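Local coordinates for transcriptional regulator, PadR family (Enterococcus faecalis, PDB 3HHH), which probably regulates transcription as a PadR-family dimer that binds DNA through winged helix-turn-helix domains, at residues B[19-22]-B[23-26]; B[78-82]-B[83-87]. One frame throughout, in Å; residues are numbered along the deposited sequence.

Contact 1 of 2, residues B[19-22]-B[23-26]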
ATOM      1  N   LEU B  19     -10.540   7.892   5.292  1.00 16.12           N
ATOM      2  CA  LEU B  19     -10.913   9.271   4.989  1.00 16.38           C
ATOM      3  C   LEU B  19     -12.074   9.285   3.993  1.00 16.83           C
ATOM      4  O   LEU B  19     -13.064   9.998   4.192  1.00 16.97           O
ATOM      5  CB  LEU B  19      -9.723  10.062   4.430  1.00 16.21           C
ATOM      6  CG  LEU B  19      -8.575  10.402   5.385  1.00 15.79           C
ATOM      7  CD1 LEU B  19      -7.550  11.279   4.672  1.00 15.45           C
ATOM      8  CD2 LEU B  19      -9.073  11.091   6.643  1.00 14.80           C
ATOM      9  N   ALA B  20     -11.952   8.471   2.943  1.00 17.13           N
ATOM     10  CA  ALA B  20     -12.976   8.347   1.905  1.00 17.32           C
ATOM     11  C   ALA B  20     -14.348   8.028   2.483  1.00 17.68           C
ATOM     12  O   ALA B  20     -15.333   8.696   2.155  1.00 17.70           O
ATOM     13  CB  ALA B  20     -12.576   7.277   0.900  1.00 17.22           C
ATOM     14  N   ILE B  21     -14.405   7.011   3.343  1.00 18.04           N
ATOM     15  CA  ILE B  21     -15.665   6.590   3.962  1.00 18.42           C
ATOM     16  C   ILE B  21     -16.286   7.710   4.804  1.00 18.93           C
ATOM     17  O   ILE B  21     -17.487   7.964   4.713  1.00 18.93           O
ATOM     18  CB  ILE B  21     -15.482   5.331   4.832  1.00 18.36           C
ATOM     19  CG1 ILE B  21     -15.172   4.118   3.954  1.00 18.24           C
ATOM     20  CG2 ILE B  21     -16.733   5.053   5.650  1.00 18.21           C
ATOM     21  CD1 ILE B  21     -14.590   2.945   4.720  1.00 17.51           C
ATOM     22  N   ILE B  22     -15.465   8.385   5.602  1.00 19.59           N
ATOM     23  CA  ILE B  22     -15.936   9.490   6.443  1.00 20.21           C
ATOM     24  C   ILE B  22     -16.484  10.662   5.602  1.00 21.04           C
ATOM     25  O   ILE B  22     -17.481  11.292   5.980  1.00 20.96           O
ATOM     26  CB  ILE B  22     -14.820   9.993   7.397  1.00 20.16           C
ATOM     27  CG1 ILE B  22     -14.410   8.891   8.392  1.00 20.11           C
ATOM     28  CG2 ILE B  22     -15.278  11.211   8.169  1.00 19.69           C
ATOM     29  CD1 ILE B  22     -13.102   9.173   9.128  1.00 19.43           C
ATOM     30  N   GLN B  23     -15.842  10.941   4.466  1.00 22.00           N
ATOM     31  CA  GLN B  23     -16.296  12.002   3.552  1.00 22.86           C
ATOM     32  C   GLN B  23     -17.725  11.771   3.067  1.00 23.65           C
ATOM     33  O   GLN B  23     -18.512  12.707   2.950  1.00 23.62           O
ATOM     34  CB  GLN B  23     -15.387  12.089   2.323  1.00 22.92           C
ATOM     35  CG  GLN B  23     -15.557  13.377   1.511  1.00 23.08           C
ATOM     36  CD  GLN B  23     -15.054  13.249   0.081  1.00 23.25           C
ATOM     37  OE1 GLN B  23     -15.299  12.244  -0.590  1.00 23.43           O
ATOM     38  NE2 GLN B  23     -14.353  14.272  -0.392  1.00 22.97           N
ATOM     39  N   ARG B  24     -18.041  10.512   2.784  1.00 24.71           N
ATOM     40  CA  ARG B  24     -19.325  10.136   2.206  1.00 25.55           C
ATOM     41  C   ARG B  24     -20.449  10.287   3.229  1.00 26.25           C
ATOM     42  O   ARG B  24     -21.518  10.814   2.910  1.00 26.50           O
ATOM     43  CB  ARG B  24     -19.266   8.687   1.715  1.00 25.61           C
ATOM     44  CG  ARG B  24     -19.707   8.487   0.275  1.00 26.27           C
ATOM     45  CD  ARG B  24     -19.859   7.004  -0.039  1.00 27.40           C
ATOM     46  NE  ARG B  24     -18.657   6.240   0.316  1.00 28.49           N
ATOM     47  CZ  ARG B  24     -18.560   4.909   0.312  1.00 28.74           C
ATOM     48  NH1 ARG B  24     -19.592   4.144  -0.042  1.00 28.88           N
ATOM     49  NH2 ARG B  24     -17.411   4.337   0.657  1.00 28.83           N
ATOM     50  N   LYS B  25     -20.196   9.824   4.452  1.00 27.05           N
ATOM     51  CA  LYS B  25     -21.194   9.841   5.520  1.00 27.62           C
ATOM     52  C   LYS B  25     -20.535   9.992   6.896  1.00 27.99           C
ATOM     53  O   LYS B  25     -19.490   9.389   7.160  1.00 28.01           O
ATOM     54  CB  LYS B  25     -22.006   8.540   5.484  1.00 27.71           C
ATOM     55  CG  LYS B  25     -23.307   8.575   6.294  1.00 28.31           C
ATOM     56  CD  LYS B  25     -23.804   7.164   6.605  1.00 28.83           C
ATOM     57  CE  LYS B  25     -25.205   7.178   7.200  1.00 29.18           C
ATOM     58  NZ  LYS B  25     -25.738   5.795   7.406  1.00 29.51           N
ATOM     59  N   GLU B  26     -21.152  10.794   7.768  1.00 28.43           N
ATOM     60  CA  GLU B  26     -20.734  10.874   9.170  1.00 28.72           C
ATOM     61  C   GLU B  26     -20.891   9.491   9.796  1.00 28.86           C
ATOM     62  O   GLU B  26     -21.907   8.821   9.582  1.00 28.92           O
ATOM     63  CB  GLU B  26     -21.568  11.899   9.943  1.00 28.82           C
ATOM     64  CG  GLU B  26     -20.953  12.307  11.283  1.00 29.15           C
ATOM     65  CD  GLU B  26     -21.934  12.986  12.226  1.00 29.60           C
ATOM     66  OE1 GLU B  26     -21.488  13.848  13.014  1.00 29.80           O
ATOM     67  OE2 GLU B  26     -23.140  12.658  12.193  1.00 29.94           O
TER
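The backbone of Leu19 to Glu26 runs through the last turn of helix 13-24 and leaves it at Lys25: Gln23 N gives a hydrogen bond of 2.9 Å to Leu19 O, and Lys25 N reaches Ile21 O at 3.3 Å. Between these, Arg24 N is shared weakly between Ala20 O and Ile21 O, a loosening common at a helix C-terminus. Lys25 is the first residue to leave the helical conformation and carries the chain out in an extended form.

Among the side chains, Ile21 and Arg24 meet one turn apart. The arginine chain bends at chi3 (-52°), which turns its guanidinium back along the helix until NH2 lies 4.0 Å from Ile21 CG1, approaching the group obliquely. The aliphatic part of Arg24 starts close to the backbone, with CB 3.6 Å from Ile21 O. Gln23 sets out differently: CG stands opposite the backbone N (chi1 -165°) and the chain runs on extended, which takes the amide away from the helix to Glu85, whose OE1 accepts from NE2. A long polar residue suits this exposed place, whereas the branched Ile21 and Ile22 suit the buried faces.

Those faces are covered on several sides. Ile21 packs on Ile32, Ile35 and Leu36 of helix 29-37 and on Met105 of the second subunit, Ala20 fits against Leu88 and Trp92 of helix 82-106, and Leu19 and Ile22 both lie on Leu80 of strand 74-80, while Glu26 forms a salt bridge with Lys67 of strand 62-69.

Contact 2 of 2, residues B[78-82]-B[83-87]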
ATOM      1  N   TYR B  78     -17.555  10.724  13.313  1.00 29.73           N
ATOM      2  CA  TYR B  78     -16.479  11.460  12.639  1.00 29.72           C
ATOM      3  C   TYR B  78     -16.947  12.220  11.399  1.00 29.57           C
ATOM      4  O   TYR B  78     -17.929  11.848  10.759  1.00 29.56           O
ATOM      5  CB  TYR B  78     -15.360  10.498  12.224  1.00 29.77           C
ATOM      6  CG  TYR B  78     -14.666   9.814  13.375  1.00 30.12           C
ATOM      7  CD1 TYR B  78     -13.490  10.332  13.914  1.00 30.44           C
ATOM      8  CD2 TYR B  78     -15.181   8.644  13.925  1.00 30.59           C
ATOM      9  CE1 TYR B  78     -12.848   9.702  14.974  1.00 30.59           C
ATOM     10  CE2 TYR B  78     -14.547   8.006  14.986  1.00 30.90           C
ATOM     11  CZ  TYR B  78     -13.381   8.537  15.504  1.00 30.81           C
ATOM     12  OH  TYR B  78     -12.757   7.901  16.552  1.00 31.70           O
ATOM     13  N   ARG B  79     -16.218  13.280  11.064  1.00 29.42           N
ATOM     14  CA  ARG B  79     -16.427  14.016   9.820  1.00 29.42           C
ATOM     15  C   ARG B  79     -15.122  14.688   9.399  1.00 29.23           C
ATOM     16  O   ARG B  79     -14.291  15.033  10.240  1.00 29.06           O
ATOM     17  CB  ARG B  79     -17.549  15.053   9.968  1.00 29.61           C
ATOM     18  CG  ARG B  79     -17.346  16.067  11.093  1.00 30.26           C
ATOM     19  CD  ARG B  79     -18.594  16.913  11.328  1.00 31.08           C
ATOM     20  NE  ARG B  79     -18.453  17.798  12.493  1.00 32.27           N
ATOM     21  CZ  ARG B  79     -18.829  17.506  13.743  1.00 32.52           C
ATOM     22  NH1 ARG B  79     -19.387  16.335  14.044  1.00 32.75           N
ATOM     23  NH2 ARG B  79     -18.643  18.401  14.711  1.00 32.37           N
ATOM     24  N   LEU B  80     -14.943  14.860   8.094  1.00 29.09           N
ATOM     25  CA  LEU B  80     -13.717  15.443   7.557  1.00 28.87           C
ATOM     26  C   LEU B  80     -13.638  16.941   7.816  1.00 28.75           C
ATOM     27  O   LEU B  80     -14.626  17.660   7.680  1.00 28.75           O
ATOM     28  CB  LEU B  80     -13.617  15.197   6.051  1.00 28.79           C
ATOM     29  CG  LEU B  80     -13.462  13.751   5.580  1.00 28.69           C
ATOM     30  CD1 LEU B  80     -13.168  13.741   4.090  1.00 27.97           C
ATOM     31  CD2 LEU B  80     -12.363  13.023   6.353  1.00 28.42           C
ATOM     32  N   THR B  81     -12.450  17.401   8.192  1.00 28.62           N
ATOM     33  CA  THR B  81     -12.152  18.824   8.233  1.00 28.48           C
ATOM     34  C   THR B  81     -11.831  19.272   6.809  1.00 28.38           C
ATOM     35  O   THR B  81     -11.809  18.457   5.887  1.00 28.42           O
ATOM     36  CB  THR B  81     -10.945  19.110   9.143  1.00 28.52           C
ATOM     37  OG1 THR B  81      -9.802  18.381   8.668  1.00 28.76           O
ATOM     38  CG2 THR B  81     -11.241  18.691  10.570  1.00 27.96           C
ATOM     39  N   SER B  82     -11.582  20.564   6.626  1.00 28.22           N
ATOM     40  CA  SER B  82     -11.145  21.075   5.329  1.00 28.07           C
ATOM     41  C   SER B  82      -9.765  20.522   4.966  1.00 28.06           C
ATOM     42  O   SER B  82      -9.512  20.176   3.809  1.00 28.03           O
ATOM     43  CB  SER B  82     -11.122  22.604   5.332  1.00 27.94           C
ATOM     44  OG  SER B  82     -12.435  23.122   5.435  1.00 28.03           O
ATOM     45  N   SER B  83      -8.882  20.445   5.960  1.00 28.00           N
ATOM     46  CA  SER B  83      -7.551  19.879   5.778  1.00 27.95           C
ATOM     47  C   SER B  83      -7.646  18.392   5.452  1.00 28.10           C
ATOM     48  O   SER B  83      -6.872  17.879   4.647  1.00 28.25           O
ATOM     49  CB  SER B  83      -6.703  20.083   7.036  1.00 27.92           C
ATOM     50  OG  SER B  83      -7.232  19.361   8.136  1.00 27.81           O
ATOM     51  N   GLY B  84      -8.595  17.705   6.085  1.00 28.15           N
ATOM     52  CA  GLY B  84      -8.844  16.300   5.806  1.00 28.16           C
ATOM     53  C   GLY B  84      -9.260  16.080   4.369  1.00 28.29           C
ATOM     54  O   GLY B  84      -8.662  15.266   3.666  1.00 28.53           O
ATOM     55  N   GLU B  85     -10.284  16.812   3.931  1.00 28.33           N
ATOM     56  CA  GLU B  85     -10.741  16.764   2.541  1.00 28.30           C
ATOM     57  C   GLU B  85      -9.538  16.938   1.605  1.00 28.06           C
ATOM     58  O   GLU B  85      -9.376  16.187   0.641  1.00 28.13           O
ATOM     59  CB  GLU B  85     -11.795  17.849   2.276  1.00 28.43           C
ATOM     60  CG  GLU B  85     -13.120  17.696   3.068  1.00 29.41           C
ATOM     61  CD  GLU B  85     -14.173  16.797   2.395  1.00 30.95           C
ATOM     62  OE1 GLU B  85     -13.958  16.334   1.251  1.00 31.83           O
ATOM     63  OE2 GLU B  85     -15.233  16.556   3.021  1.00 31.47           O
ATOM     64  N   ALA B  86      -8.685  17.914   1.921  1.00 27.77           N
ATOM     65  CA  ALA B  86      -7.448  18.163   1.176  1.00 27.61           C
ATOM     66  C   ALA B  86      -6.534  16.933   1.136  1.00 27.57           C
ATOM     67  O   ALA B  86      -5.991  16.595   0.080  1.00 27.68           O
ATOM     68  CB  ALA B  86      -6.701  19.352   1.776  1.00 27.35           C
ATOM     69  N   GLU B  87      -6.367  16.278   2.285  1.00 27.36           N
ATOM     70  CA  GLU B  87      -5.556  15.062   2.388  1.00 27.19           C
ATOM     71  C   GLU B  87      -6.133  13.935   1.524  1.00 26.98           C
ATOM     72  O   GLU B  87      -5.389  13.202   0.874  1.00 26.95           O
ATOM     73  CB  GLU B  87      -5.453  14.605   3.852  1.00 27.20           C
ATOM     74  CG  GLU B  87      -4.370  13.548   4.128  1.00 27.84           C
ATOM     75  CD  GLU B  87      -2.970  14.130   4.371  1.00 28.72           C
ATOM     76  OE1 GLU B  87      -2.776  15.362   4.204  1.00 28.43           O
ATOM     77  OE2 GLU B  87      -2.062  13.343   4.737  1.00 28.43           O
TER
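Thr81 OG1 meets two donors from the residues just after it, Ser83 OG at 2.8 Å and Gly84 N at 2.9 Å, and this places Thr81 as the N-cap of helix 82-106. The hydroxyl can serve because chi1 of 58° sets OG1 between the backbone N and the carbonyl carbon, facing the first turn, while CG2 stands anti to the carbonyl carbon. The Thr81 side chain also touches Ile63 of strand 62-69. Ser83 is the donor in its bond to Thr81. Small hydroxyl residues suit this turn because their oxygens stay close to the main chain, and Gly84, buried and without a side chain, offers its N to the cap.

The backbone bonds take over from the cap. Glu85 N points almost straight at Thr81 O, 3.0 Å away with an N-H...O angle of 174°, and Ala86 N follows to Ser82 O at 3.1 Å.

Van der Waals contact joins Leu80, the last residue of strand 74-80, to Glu85. Their side chains cross at about a right angle, and the bend of the glutamate at chi2 (-87°) lays CG past Leu80 CB and the carboxylate beside CD1, with OE1 accepting from Gln23 NE2. Leucine suits the strand end because its branched apolar tip also packs on Leu19 and Ile22 of helix 13-24.

While accepting from Ser83 and Gly84, Thr81 OG1 also donates to Gln60 O. Used as both donor and acceptor, the hydroxyl satisfies an amide of the first turn and ties the helix start to the chain leading into strand 62-69. Glu85, near the N-terminal end of the helix, carries a negative charge that would probably be favoured by the helix dipole.

Contact 1 closes before contact 2 opens along the chain, yet their centres lie only about 9 Å apart, because the C-terminal end of helix 13-24 packs over the junction between strand 74-80 and helix 82-106. They touch directly: the side chains of Gln23 and Leu80 pack together, and Glu26 forms a long, weak ion pair with Arg79. Strands 62-69 and 74-80 form the antiparallel hairpin of the wing, and both contacts belong to the PadR-like domain, which probably binds DNA. Contact 1 thus joins the helical part to the wing, while contact 2 turns the wing into the long helix 82-106, whose counterpart in the second subunit reaches contact 1.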